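Side-chain contacts in ethylbenzene dehydrogenase alpha-subunit (Aromatoleum aromaticum, PDB 2IVF), which belongs to the molybdopterin oxidoreductase family and, as the alpha subunit of its complex, carries molybdenum, an iron/sulfur cluster and the pterin ligands MGD and MD1: residues Cys254-Trp257 with Ser258-Tyr261; Pro262-Tyr265 with His266-Ser269; Val296-Val300 with Gly301-Ala305; Ser451-Gly454 with Asp455-Glu458. All blocks are in the same frame, centred on the assembly; numbering follows the deposited sequence.

Following the chain from the N terminus, the four contacts are short-range turns in series; none encloses or crosses another. Contact 1 closes the turn after strand 249-253, and contact 2 begins where it ends, leading into helix 265-274; Trp257 packs on Tyr265 and Leu268. Contact 3 turns the chain from strand 294-296 into helix 303-316, and contact 4 does the same after strand 440-444, into helix 454-467. The three strands belong to one parallel sheet, so turns converge beside it: Met457 CE of contact 4 touches Cys254 SG of contact 1 and Asp303 of contact 3. Contact 1 holds the phosphate and pterin of MGD and contact 3 its guanine, whereas contact 2 lies toward the iron/sulfur cluster.

Contact 1 (Cys254-Trp257 with Ser258-Tyr261); sequences CSNW and SYTY. With MGD (2-amino-5,6-dimercapto-7-methyl-3,7,8a,9-tetrahydro-8-oxa-1,3,9,10-tetraaza-anthracen-4-one guanosine dinucleotide), chain M.
Trp257 and Tyr261, one helical turn apart, form a T-shaped pair that illustrates how a short helix can carry an aromatic contact on one side and a cofactor on another. Followed outward, the indole of Trp257 starts with CB near Tyr261 CB, and its CG lies 3.7 Å from Tyr261 CB, which sits over the five-membered ring in a CH-pi contact. Farther out, Trp257 CE2 meets Tyr261 CD2 at 3.4 Å, and CZ2 and CH2 face Tyr261 CD2 and CE2. The phenol thus stands with its edge on the indole face, the planes at 87°. Tyr261 CG lies opposite its backbone N (chi1 -159°), which sets the phenol alongside the indole, and Tyr261 OH continues to Asn668.

On Tyr259 the amide of Asn256 comes over a ring face, ND2 being 3.1 Å from CG, with the amide tilted 38° to the ring. Asn256 OD1 is held by Thr288, and Tyr259 OH by Asp133 of the beta-subunit.

Here three of the four bonds to MGD come from the backbone. Asn256 N (2.9 Å) and Thr260 OG1 (2.8 Å) both donate to its phosphate oxygen O1A, while Tyr259 O accepts from N19 at 2.8 Å and Thr260 O from N22 at 3.0 Å. Donors for the phosphate and acceptors for the pterin therefore come from a single turn, which probably fixes the spacing between these two parts.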
loop_
_atom_site.group_PDB
_atom_site.type_symbol
_atom_site.label_atom_id
_atom_site.label_comp_id
_atom_site.label_asym_id
_atom_site.label_seq_id
_atom_site.Cartn_x
_atom_site.Cartn_y
_atom_site.Cartn_z
ATOM N N CYS A 254 1.383 -12.765 -12.123
ATOM C CA CYS A 254 2.611 -12.354 -11.453
ATOM C C CYS A 254 2.482 -10.927 -10.953
ATOM O O CYS A 254 3.437 -10.205 -10.976
ATOM C CB CYS A 254 3.809 -12.490 -12.388
ATOM S SG CYS A 254 4.216 -14.197 -12.584
ATOM N N SER A 255 1.295 -10.537 -10.483
ATOM C CA SER A 255 1.041 -9.144 -10.153
ATOM C C SER A 255 -0.093 -9.103 -9.109
ATOM O O SER A 255 -0.751 -10.118 -8.876
ATOM C CB SER A 255 0.696 -8.369 -11.429
ATOM O OG SER A 255 -0.597 -8.721 -11.905
ATOM N N ASN A 256 -0.283 -7.954 -8.468
ATOM C CA ASN A 256 -1.225 -7.839 -7.359
ATOM C C ASN A 256 -1.682 -6.385 -7.242
ATOM O O ASN A 256 -1.367 -5.686 -6.273
ATOM C CB ASN A 256 -0.565 -8.313 -6.079
ATOM C CG ASN A 256 -1.496 -8.297 -4.910
ATOM O OD1 ASN A 256 -2.703 -8.346 -5.059
ATOM N ND2 ASN A 256 -0.929 -8.186 -3.736
ATOM N N TRP A 257 -2.360 -5.936 -8.286
ATOM C CA TRP A 257 -2.837 -4.553 -8.355
ATOM C C TRP A 257 -3.569 -4.023 -7.118
ATOM O O TRP A 257 -3.541 -2.807 -6.874
ATOM C CB TRP A 257 -3.722 -4.372 -9.552
ATOM C CG TRP A 257 -3.019 -4.090 -10.849
ATOM C CD1 TRP A 257 -1.714 -4.373 -11.177
ATOM C CD2 TRP A 257 -3.609 -3.547 -12.006
ATOM N NE1 TRP A 257 -1.455 -3.977 -12.463
ATOM C CE2 TRP A 257 -2.610 -3.471 -13.004
ATOM C CE3 TRP A 257 -4.863 -3.051 -12.282
ATOM C CZ2 TRP A 257 -2.865 -2.932 -14.276
ATOM C CZ3 TRP A 257 -5.108 -2.537 -13.517
ATOM C CH2 TRP A 257 -4.126 -2.460 -14.489
ATOM N N SER A 258 -4.311 -4.884 -6.401
ATOM C CA SER A 258 -4.946 -4.443 -5.156
ATOM C C SER A 258 -3.905 -3.766 -4.278
ATOM O O SER A 258 -4.126 -2.709 -3.745
ATOM C CB SER A 258 -5.520 -5.605 -4.395
ATOM O OG SER A 258 -6.020 -5.186 -3.137
ATOM N N TYR A 259 -2.767 -4.412 -4.116
ATOM C CA TYR A 259 -1.660 -3.826 -3.385
ATOM C C TYR A 259 -0.916 -2.772 -4.186
ATOM O O TYR A 259 -0.583 -1.692 -3.677
ATOM C CB TYR A 259 -0.623 -4.890 -3.019
ATOM C CG TYR A 259 -0.972 -5.732 -1.816
ATOM C CD1 TYR A 259 -2.299 -5.993 -1.455
ATOM C CD2 TYR A 259 0.023 -6.295 -1.063
ATOM C CE1 TYR A 259 -2.581 -6.765 -0.333
ATOM C CE2 TYR A 259 -0.236 -7.057 0.067
ATOM C CZ TYR A 259 -1.533 -7.299 0.426
ATOM O OH TYR A 259 -1.757 -8.080 1.535
ATOM N N THR A 260 -0.649 -3.092 -5.440
ATOM C CA THR A 260 0.423 -2.409 -6.173
ATOM C C THR A 260 -0.002 -1.326 -7.185
ATOM O O THR A 260 0.852 -0.572 -7.671
ATOM C CB THR A 260 1.333 -3.454 -6.863
ATOM O OG1 THR A 260 0.619 -4.062 -7.941
ATOM C CG2 THR A 260 1.796 -4.480 -5.844
ATOM N N TYR A 261 -1.299 -1.175 -7.430
ATOM C CA TYR A 261 -1.802 -0.133 -8.348
ATOM C C TYR A 261 -3.137 0.361 -7.914
ATOM O O TYR A 261 -4.077 0.414 -8.697
ATOM C CB TYR A 261 -1.865 -0.709 -9.776
ATOM C CG TYR A 261 -1.873 0.283 -10.929
ATOM C CD1 TYR A 261 -1.593 1.623 -10.769
ATOM C CD2 TYR A 261 -2.100 -0.174 -12.211
ATOM C CE1 TYR A 261 -1.562 2.484 -11.854
ATOM C CE2 TYR A 261 -2.065 0.660 -13.278
ATOM C CZ TYR A 261 -1.760 1.985 -13.112
ATOM O OH TYR A 261 -1.714 2.783 -14.218
HETATM P PB MGD M . 4.242 -8.211 -7.148
HETATM O O1B MGD M . 3.803 -7.368 -6.002
HETATM O O2B MGD M . 5.549 -8.894 -6.971
HETATM O O3B MGD M . 4.300 -7.491 -8.549
HETATM O O3A MGD M . 4.000 -4.985 -8.202
HETATM P PA MGD M . 3.510 -6.191 -9.124
HETATM O O1A MGD M . 2.057 -6.262 -8.943
HETATM O O2A MGD M . 4.029 -6.033 -10.470
HETATM O "O5'" MGD M . 3.135 -9.338 -7.447
HETATM C "C5'" MGD M . 2.684 -10.178 -6.374
HETATM C "C4'" MGD M . 1.894 -11.359 -6.931
HETATM O "O4'" MGD M . 2.762 -12.232 -7.639
HETATM C "C3'" MGD M . 1.527 -12.143 -5.694
HETATM O "O3'" MGD M . 0.238 -11.699 -5.287
HETATM C "C2'" MGD M . 1.512 -13.591 -6.202
HETATM O "O2'" MGD M . 0.167 -14.104 -6.171
HETATM C "C1'" MGD M . 2.041 -13.474 -7.641
HETATM N N9 MGD M . 2.979 -14.591 -7.905
HETATM C C8 MGD M . 4.070 -14.947 -7.210
HETATM N N7 MGD M . 4.684 -15.984 -7.792
HETATM C C5 MGD M . 3.957 -16.276 -8.900
HETATM C C6 MGD M . 4.015 -17.227 -9.910
HETATM O O6 MGD M . 4.862 -18.125 -9.991
HETATM N N1 MGD M . 3.036 -17.171 -10.906
HETATM C C2 MGD M . 1.984 -16.243 -10.942
HETATM N N2 MGD M . 1.056 -16.283 -11.959
HETATM N N3 MGD M . 1.961 -15.321 -9.970
HETATM C C4 MGD M . 2.894 -15.348 -8.971
HETATM C C10 MGD M . 5.335 -4.645 -8.110
HETATM C C11 MGD M . 5.459 -3.150 -8.277
HETATM O O11 MGD M . 4.694 -2.556 -7.311
HETATM C C12 MGD M . 6.901 -2.620 -8.275
HETATM S S12 MGD M . 8.232 -3.547 -8.954
HETATM C C13 MGD M . 7.165 -1.386 -7.735
HETATM S S13 MGD M . 8.785 -0.780 -7.759
HETATM C C14 MGD M . 6.077 -0.580 -7.112
HETATM N N15 MGD M . 6.190 -0.784 -5.639
HETATM C C16 MGD M . 5.064 -0.697 -4.799
HETATM C C17 MGD M . 5.146 -0.732 -3.431
HETATM O O17 MGD M . 6.247 -0.870 -2.846
HETATM N N18 MGD M . 3.948 -0.642 -2.694
HETATM C C19 MGD M . 2.728 -0.499 -3.280
HETATM N N19 MGD M . 1.646 -0.427 -2.480
HETATM N N20 MGD M . 2.685 -0.506 -4.620
HETATM C C21 MGD M . 3.800 -0.566 -5.365
HETATM N N22 MGD M . 3.722 -0.556 -6.755
HETATM C C23 MGD M . 4.717 -1.156 -7.595
#

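Contact 2 (Pro262-Tyr265 with His266-Ser269); sequences PSSY and HFLS
Ser264 O receives the amide of Phe267 at 3.0 Å, and Tyr265 O receives weak bonds from Leu268 N and Ser269 N, so the chain of 262-265 winds directly into helix 265-274. This is a loop-to-helix junction in the molybdopterin oxidoreductase fold, placed between the short helix 257-260 and the longer one, and it shows how side chains and water together can fill in such a turn.

Phe267 folds back along the turn. Its CG lies beside the backbone N and opposite the carbonyl carbon (chi1 -74°), which brings CD2 to 3.4 Å from Ser264 O and to 3.8 Å from Ser264 CB, both at the edge of the phenyl ring. A face of the same ring is taken by the neighbouring imidazole: His266 CE1 stands 3.3 Å above the phenyl plane, over its centre. The imidazole in turn has Ser263 O at its edge, and its CD2 is 3.6 Å from that oxygen. His266 ND1 is bonded to Glu270, one turn on, which anchors the far side of the ring.

Tyr265 leads away from the turn; it and Leu268 both pack on Trp257, and Tyr265 also leans on Leu29 of the beta-subunit. Asn668 binds Ser263 OG and Ser264 OG, close to the iron/sulfur cluster.

Two waters complete the turn. One donates to Pro262 O and accepts from His266 N at 2.8 Å; the other donates to Ser264 OG at 2.8 Å and is hydrogen-bonded to His266 NE2, also at 2.8 Å.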
loop_
_atom_site.group_PDB
_atom_site.type_symbol
_atom_site.label_atom_id
_atom_site.label_comp_id
_atom_site.label_asym_id
_atom_site.label_seq_id
_atom_site.Cartn_x
_atom_site.Cartn_y
_atom_site.Cartn_z
ATOM N N PRO A 262 -3.241 0.781 -6.635
ATOM C CA PRO A 262 -4.542 1.221 -6.129
ATOM C C PRO A 262 -5.076 2.461 -6.795
ATOM O O PRO A 262 -6.269 2.622 -6.853
ATOM C CB PRO A 262 -4.298 1.460 -4.643
ATOM C CG PRO A 262 -2.801 1.692 -4.509
ATOM C CD PRO A 262 -2.183 0.865 -5.612
ATOM N N SER A 263 -4.198 3.312 -7.353
ATOM C CA SER A 263 -4.673 4.536 -7.996
ATOM C C SER A 263 -5.481 4.226 -9.236
ATOM O O SER A 263 -6.327 5.041 -9.593
ATOM C CB SER A 263 -3.542 5.510 -8.363
ATOM O OG SER A 263 -2.621 4.948 -9.253
ATOM N N SER A 264 -5.232 3.075 -9.876
ATOM C CA SER A 264 -5.910 2.774 -11.138
ATOM C C SER A 264 -6.533 1.406 -11.220
ATOM O O SER A 264 -7.062 1.018 -12.251
ATOM C CB SER A 264 -5.016 3.085 -12.303
ATOM O OG SER A 264 -4.825 4.504 -12.370
ATOM N N TYR A 265 -6.515 0.698 -10.105
ATOM C CA TYR A 265 -7.203 -0.603 -9.986
ATOM C C TYR A 265 -8.628 -0.538 -10.544
ATOM O O TYR A 265 -9.138 -1.514 -11.160
ATOM C CB TYR A 265 -7.266 -0.962 -8.515
ATOM C CG TYR A 265 -7.958 -2.245 -8.140
ATOM C CD1 TYR A 265 -9.317 -2.294 -7.958
ATOM C CD2 TYR A 265 -7.228 -3.373 -7.812
ATOM C CE1 TYR A 265 -9.951 -3.435 -7.570
ATOM C CE2 TYR A 265 -7.877 -4.540 -7.380
ATOM C CZ TYR A 265 -9.226 -4.551 -7.240
ATOM O OH TYR A 265 -9.925 -5.640 -6.768
ATOM N N HIS A 266 -9.273 0.590 -10.303
ATOM C CA HIS A 266 -10.670 0.789 -10.727
ATOM C C HIS A 266 -10.937 0.453 -12.183
ATOM O O HIS A 266 -12.039 -0.029 -12.526
ATOM C CB HIS A 266 -11.117 2.213 -10.417
ATOM C CG HIS A 266 -10.516 3.273 -11.292
ATOM N ND1 HIS A 266 -11.118 3.696 -12.451
ATOM C CD2 HIS A 266 -9.428 4.065 -11.123
ATOM C CE1 HIS A 266 -10.409 4.678 -12.979
ATOM N NE2 HIS A 266 -9.365 4.910 -12.204
ATOM N N PHE A 267 -9.953 0.702 -13.047
ATOM C CA PHE A 267 -10.099 0.384 -14.483
ATOM C C PHE A 267 -10.325 -1.134 -14.675
ATOM O O PHE A 267 -11.078 -1.541 -15.547
ATOM C CB PHE A 267 -8.879 0.858 -15.286
ATOM C CG PHE A 267 -8.822 2.345 -15.480
ATOM C CD1 PHE A 267 -9.706 2.976 -16.347
ATOM C CD2 PHE A 267 -7.843 3.101 -14.869
ATOM C CE1 PHE A 267 -9.664 4.334 -16.556
ATOM C CE2 PHE A 267 -7.778 4.492 -15.069
ATOM C CZ PHE A 267 -8.646 5.104 -15.924
ATOM N N LEU A 268 -9.688 -1.940 -13.839
ATOM C CA LEU A 268 -9.926 -3.386 -13.814
ATOM C C LEU A 268 -11.347 -3.738 -13.375
ATOM O O LEU A 268 -12.036 -4.465 -14.080
ATOM C CB LEU A 268 -8.904 -4.094 -12.949
ATOM C CG LEU A 268 -9.003 -5.621 -12.915
ATOM C CD1 LEU A 268 -8.657 -6.278 -14.308
ATOM C CD2 LEU A 268 -8.042 -6.147 -11.799
ATOM N N SER A 269 -11.831 -3.230 -12.229
ATOM C CA SER A 269 -13.215 -3.503 -11.849
ATOM C C SER A 269 -14.271 -2.928 -12.773
ATOM O O SER A 269 -15.360 -3.473 -12.920
ATOM C CB SER A 269 -13.534 -3.076 -10.410
ATOM O OG SER A 269 -13.414 -1.680 -10.305
HETATM O O HOH W 1 -8.454 2.498 -8.408
HETATM O O HOH W 2 -6.966 6.268 -12.331
#

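Contact 3 (Val296-Val300 with Gly301-Ala305); sequences VPVRV and GSDAA. With MGD (2-amino-5,6-dimercapto-7-methyl-3,7,8a,9-tetrahydro-8-oxa-1,3,9,10-tetraaza-anthracen-4-one guanosine dinucleotide), chain M.
Arg299 O is gripped twice by one residue: Ser302 reaches it with its backbone N at 2.9 Å and with its hydroxyl OG at 2.6 Å. The first bond closes a type II beta turn from Arg299 to Ser302. The second is possible because OG sits between the backbone N and the carbonyl carbon (chi1 67°), pointing back into the turn. Gly301 takes the third position with phi 80°, a value that favours glycine. Arg299 itself heads away, with NH1 weakly bonded to Ala419 O.

The turn presents its polar groups to the guanine of MGD. Gly301 N donates to O6 at 2.8 Å. Asp303, in the first turn of helix 303-316, meets the same edge of the base with both carboxylate oxygens: OD1 accepts from N1 at 2.8 Å in an almost straight bond (176°), and OD2 from N2 at 2.6 Å. Val298 CG2 packs across the carboxylate, 3.6 Å from OD1, and also touches N2.

One donor and two acceptors thus match the O6, N1 and N2 pattern of guanine, consistent with recognition of this base; the doubly held Arg299 carbonyl probably helps to keep the turn in shape for it.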
loop_
_atom_site.group_PDB
_atom_site.type_symbol
_atom_site.label_atom_id
_atom_site.label_comp_id
_atom_site.label_asym_id
_atom_site.label_seq_id
_atom_site.Cartn_x
_atom_site.Cartn_y
_atom_site.Cartn_z
ATOM N N VAL A 296 -6.766 -18.559 -11.637
ATOM C CA VAL A 296 -6.019 -19.656 -12.212
ATOM C C VAL A 296 -4.908 -19.977 -11.204
ATOM O O VAL A 296 -3.959 -19.213 -11.075
ATOM C CB VAL A 296 -5.465 -19.277 -13.611
ATOM C CG1 VAL A 296 -4.508 -20.362 -14.138
ATOM C CG2 VAL A 296 -6.619 -18.955 -14.643
ATOM N N PRO A 297 -5.063 -21.088 -10.438
ATOM C CA PRO A 297 -4.240 -21.355 -9.279
ATOM C C PRO A 297 -2.970 -22.083 -9.647
ATOM O O PRO A 297 -2.711 -23.239 -9.257
ATOM C CB PRO A 297 -5.159 -22.184 -8.392
ATOM C CG PRO A 297 -5.979 -22.939 -9.342
ATOM C CD PRO A 297 -6.134 -22.098 -10.582
ATOM N N VAL A 298 -2.148 -21.409 -10.402
ATOM C CA VAL A 298 -0.857 -22.064 -10.791
ATOM C C VAL A 298 0.009 -22.472 -9.623
ATOM O O VAL A 298 0.110 -21.755 -8.637
ATOM C CB VAL A 298 -0.044 -21.162 -11.734
ATOM C CG1 VAL A 298 -0.773 -21.068 -13.126
ATOM C CG2 VAL A 298 0.232 -19.780 -11.102
ATOM N N ARG A 299 0.674 -23.622 -9.736
ATOM C CA ARG A 299 1.767 -23.909 -8.833
ATOM C C ARG A 299 2.819 -22.804 -9.010
ATOM O O ARG A 299 3.064 -22.379 -10.132
ATOM C CB ARG A 299 2.379 -25.262 -9.132
ATOM C CG ARG A 299 1.479 -26.399 -8.742
ATOM C CD ARG A 299 2.123 -27.770 -9.021
ATOM N NE ARG A 299 1.010 -28.707 -9.109
ATOM C CZ ARG A 299 0.989 -29.839 -9.800
ATOM N NH1 ARG A 299 2.085 -30.265 -10.439
ATOM N NH2 ARG A 299 -0.144 -30.565 -9.816
ATOM N N VAL A 300 3.429 -22.360 -7.912
ATOM C CA VAL A 300 4.469 -21.314 -7.980
ATOM C C VAL A 300 5.451 -21.687 -9.082
ATOM O O VAL A 300 5.943 -22.779 -9.082
ATOM C CB VAL A 300 5.222 -21.174 -6.663
ATOM C CG1 VAL A 300 6.304 -20.156 -6.817
ATOM C CG2 VAL A 300 4.235 -20.813 -5.517
ATOM N N GLY A 301 5.687 -20.775 -10.035
ATOM C CA GLY A 301 6.663 -20.964 -11.082
ATOM C C GLY A 301 6.276 -21.816 -12.279
ATOM O O GLY A 301 7.101 -22.036 -13.158
ATOM N N SER A 302 5.035 -22.303 -12.313
ATOM C CA SER A 302 4.600 -23.203 -13.354
ATOM C C SER A 302 3.834 -22.564 -14.505
ATOM O O SER A 302 3.265 -23.312 -15.328
ATOM C CB SER A 302 3.718 -24.309 -12.769
ATOM O OG SER A 302 2.498 -23.789 -12.280
ATOM N N ASP A 303 3.767 -21.228 -14.548
ATOM C CA ASP A 303 2.964 -20.536 -15.544
ATOM C C ASP A 303 3.199 -20.933 -16.997
ATOM O O ASP A 303 2.267 -20.901 -17.808
ATOM C CB ASP A 303 3.145 -19.026 -15.437
ATOM C CG ASP A 303 2.685 -18.470 -14.117
ATOM O OD1 ASP A 303 3.102 -18.995 -13.048
ATOM O OD2 ASP A 303 1.966 -17.449 -14.142
ATOM N N ALA A 304 4.436 -21.266 -17.356
ATOM C CA ALA A 304 4.729 -21.712 -18.731
ATOM C C ALA A 304 3.825 -22.852 -19.131
ATOM O O ALA A 304 3.329 -22.887 -20.248
ATOM C CB ALA A 304 6.157 -22.147 -18.873
ATOM N N ALA A 305 3.663 -23.829 -18.239
ATOM C CA ALA A 305 2.856 -24.994 -18.571
ATOM C C ALA A 305 1.410 -24.546 -18.846
ATOM O O ALA A 305 0.717 -25.105 -19.703
ATOM C CB ALA A 305 2.934 -26.042 -17.452
HETATM P PB MGD M . 4.242 -8.211 -7.148
HETATM O O1B MGD M . 3.803 -7.368 -6.002
HETATM O O2B MGD M . 5.549 -8.894 -6.971
HETATM O O3B MGD M . 4.300 -7.491 -8.549
HETATM O O3A MGD M . 4.000 -4.985 -8.202
HETATM P PA MGD M . 3.510 -6.191 -9.124
HETATM O O1A MGD M . 2.057 -6.262 -8.943
HETATM O O2A MGD M . 4.029 -6.033 -10.470
HETATM O "O5'" MGD M . 3.135 -9.338 -7.447
HETATM C "C5'" MGD M . 2.684 -10.178 -6.374
HETATM C "C4'" MGD M . 1.894 -11.359 -6.931
HETATM O "O4'" MGD M . 2.762 -12.232 -7.639
HETATM C "C3'" MGD M . 1.527 -12.143 -5.694
HETATM O "O3'" MGD M . 0.238 -11.699 -5.287
HETATM C "C2'" MGD M . 1.512 -13.591 -6.202
HETATM O "O2'" MGD M . 0.167 -14.104 -6.171
HETATM C "C1'" MGD M . 2.041 -13.474 -7.641
HETATM N N9 MGD M . 2.979 -14.591 -7.905
HETATM C C8 MGD M . 4.070 -14.947 -7.210
HETATM N N7 MGD M . 4.684 -15.984 -7.792
HETATM C C5 MGD M . 3.957 -16.276 -8.900
HETATM C C6 MGD M . 4.015 -17.227 -9.910
HETATM O O6 MGD M . 4.862 -18.125 -9.991
HETATM N N1 MGD M . 3.036 -17.171 -10.906
HETATM C C2 MGD M . 1.984 -16.243 -10.942
HETATM N N2 MGD M . 1.056 -16.283 -11.959
HETATM N N3 MGD M . 1.961 -15.321 -9.970
HETATM C C4 MGD M . 2.894 -15.348 -8.971
HETATM C C10 MGD M . 5.335 -4.645 -8.110
HETATM C C11 MGD M . 5.459 -3.150 -8.277
HETATM O O11 MGD M . 4.694 -2.556 -7.311
HETATM C C12 MGD M . 6.901 -2.620 -8.275
HETATM S S12 MGD M . 8.232 -3.547 -8.954
HETATM C C13 MGD M . 7.165 -1.386 -7.735
HETATM S S13 MGD M . 8.785 -0.780 -7.759
HETATM C C14 MGD M . 6.077 -0.580 -7.112
HETATM N N15 MGD M . 6.190 -0.784 -5.639
HETATM C C16 MGD M . 5.064 -0.697 -4.799
HETATM C C17 MGD M . 5.146 -0.732 -3.431
HETATM O O17 MGD M . 6.247 -0.870 -2.846
HETATM N N18 MGD M . 3.948 -0.642 -2.694
HETATM C C19 MGD M . 2.728 -0.499 -3.280
HETATM N N19 MGD M . 1.646 -0.427 -2.480
HETATM N N20 MGD M . 2.685 -0.506 -4.620
HETATM C C21 MGD M . 3.800 -0.566 -5.365
HETATM N N22 MGD M . 3.722 -0.556 -6.755
HETATM C C23 MGD M . 4.717 -1.156 -7.595
#

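Contact 4 (Ser451-Gly454 with Asp455-Glu458); sequences SYHG and DLME. With GOL (glycerol), chain G.
Met457 and Ser451 touch across the turn that leads into helix 454-467, a compact example of a helix start built from several kinds of force. Among the backbone bonds, Gly454 N closes a type I turn on Ser451 O. Met457 N then reaches His453 O at 3.1 Å, nearly along the C=O axis, and Glu458 N reaches Gly454 O at 2.8 Å; His453 is the N-cap residue.

Apolar contacts cover two sides of this turn. The Met457 chain extends past CG and then bends at its thioether (chi3 50°), which lays SD 3.9 Å from Ser451 CB and 3.8 Å from Gly454 CA, with the methyl CE toward Ser451 OG. Leu456 runs alongside His453, pointing the same way, and its CD1 comes to 3.9 Å from His453 ND1. Met457 also touches MGD.

Polar side chains make up the third group. Asp455 has CG between its backbone N and carbonyl carbon, which puts OD1 near enough to the following amide, Leu456 N, for a weak bond. That oxygen also forms a salt bridge with Lys941, which is hydrogen-bonded to His453 ND1 as well, while OD2 binds His944. Glu458 is held by Ser448 and Gly227. A glycerol, probably from the crystallisation liquor, joins the two segments: its O1 donates to Tyr452 O at 2.7 Å and accepts from Asp455 N at 3.1 Å.

A first-turn amide is thereby satisfied by a bound hydroxyl, and the carboxylate of Asp455, placed at the N-terminal end of the helix beside Lys941, is probably stabilised as an anion.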
loop_
_atom_site.group_PDB
_atom_site.type_symbol
_atom_site.label_atom_id
_atom_site.label_comp_id
_atom_site.label_asym_id
_atom_site.label_seq_id
_atom_site.Cartn_x
_atom_site.Cartn_y
_atom_site.Cartn_z
ATOM N N SER A 451 11.194 -14.566 -10.835
ATOM C CA SER A 451 11.140 -16.029 -10.900
ATOM C C SER A 451 12.317 -16.462 -11.746
ATOM O O SER A 451 12.592 -15.856 -12.761
ATOM C CB SER A 451 9.839 -16.518 -11.523
ATOM O OG SER A 451 8.694 -15.934 -10.880
ATOM N N TYR A 452 12.989 -17.526 -11.347
ATOM C CA TYR A 452 14.193 -17.980 -12.058
ATOM C C TYR A 452 13.948 -18.111 -13.556
ATOM O O TYR A 452 14.758 -17.662 -14.392
ATOM C CB TYR A 452 14.612 -19.317 -11.499
ATOM C CG TYR A 452 15.989 -19.803 -11.866
ATOM C CD1 TYR A 452 16.216 -20.433 -13.078
ATOM C CD2 TYR A 452 17.044 -19.713 -10.965
ATOM C CE1 TYR A 452 17.488 -20.947 -13.400
ATOM C CE2 TYR A 452 18.309 -20.223 -11.282
ATOM C CZ TYR A 452 18.528 -20.820 -12.494
ATOM O OH TYR A 452 19.796 -21.372 -12.779
ATOM N N HIS A 453 12.820 -18.736 -13.876
ATOM C CA HIS A 453 12.427 -18.996 -15.242
ATOM C C HIS A 453 11.291 -18.054 -15.691
ATOM O O HIS A 453 10.465 -18.439 -16.517
ATOM C CB HIS A 453 11.950 -20.454 -15.378
ATOM C CG HIS A 453 13.030 -21.457 -15.175
ATOM N ND1 HIS A 453 14.178 -21.448 -15.927
ATOM C CD2 HIS A 453 13.169 -22.465 -14.283
ATOM C CE1 HIS A 453 14.979 -22.415 -15.519
ATOM N NE2 HIS A 453 14.392 -23.055 -14.527
ATOM N N GLY A 454 11.234 -16.827 -15.179
ATOM C CA GLY A 454 10.190 -15.899 -15.610
ATOM C C GLY A 454 10.266 -15.681 -17.117
ATOM O O GLY A 454 9.267 -15.409 -17.746
ATOM N N ASP A 455 11.462 -15.755 -17.690
ATOM C CA ASP A 455 11.598 -15.573 -19.136
ATOM C C ASP A 455 10.790 -16.635 -19.853
ATOM O O ASP A 455 10.041 -16.306 -20.757
ATOM C CB ASP A 455 13.077 -15.564 -19.617
ATOM C CG ASP A 455 13.849 -16.782 -19.232
ATOM O OD1 ASP A 455 13.453 -17.537 -18.310
ATOM O OD2 ASP A 455 14.937 -16.935 -19.827
ATOM N N LEU A 456 10.896 -17.894 -19.413
ATOM C CA LEU A 456 10.101 -18.982 -19.997
ATOM C C LEU A 456 8.641 -18.806 -19.820
ATOM O O LEU A 456 7.871 -19.084 -20.730
ATOM C CB LEU A 456 10.479 -20.331 -19.419
ATOM C CG LEU A 456 11.828 -20.856 -19.916
ATOM C CD1 LEU A 456 12.170 -22.156 -19.147
ATOM C CD2 LEU A 456 11.886 -21.103 -21.454
ATOM N N MET A 457 8.252 -18.366 -18.624
ATOM C CA MET A 457 6.860 -18.071 -18.335
ATOM C C MET A 457 6.298 -16.989 -19.224
ATOM O O MET A 457 5.157 -17.079 -19.687
ATOM C CB MET A 457 6.764 -17.634 -16.865
ATOM C CG MET A 457 7.187 -18.751 -15.870
ATOM S SD MET A 457 7.531 -18.208 -14.141
ATOM C CE MET A 457 6.098 -17.237 -13.707
ATOM N N GLU A 458 7.087 -15.923 -19.412
ATOM C CA GLU A 458 6.726 -14.830 -20.304
ATOM C C GLU A 458 6.731 -15.269 -21.771
ATOM O O GLU A 458 5.815 -14.957 -22.487
ATOM C CB GLU A 458 7.692 -13.637 -20.141
ATOM C CG GLU A 458 7.513 -12.896 -18.828
ATOM C CD GLU A 458 8.740 -12.068 -18.450
ATOM O OE1 GLU A 458 9.408 -11.611 -19.390
ATOM O OE2 GLU A 458 9.015 -11.882 -17.235
HETATM C C1 GOL G . 14.642 -14.727 -15.184
HETATM O O1 GOL G . 14.108 -15.673 -16.084
HETATM C C2 GOL G . 13.780 -13.482 -15.250
HETATM O O2 GOL G . 13.421 -13.260 -16.592
HETATM C C3 GOL G . 14.590 -12.315 -14.707
HETATM O O3 GOL G . 15.212 -12.785 -13.533
#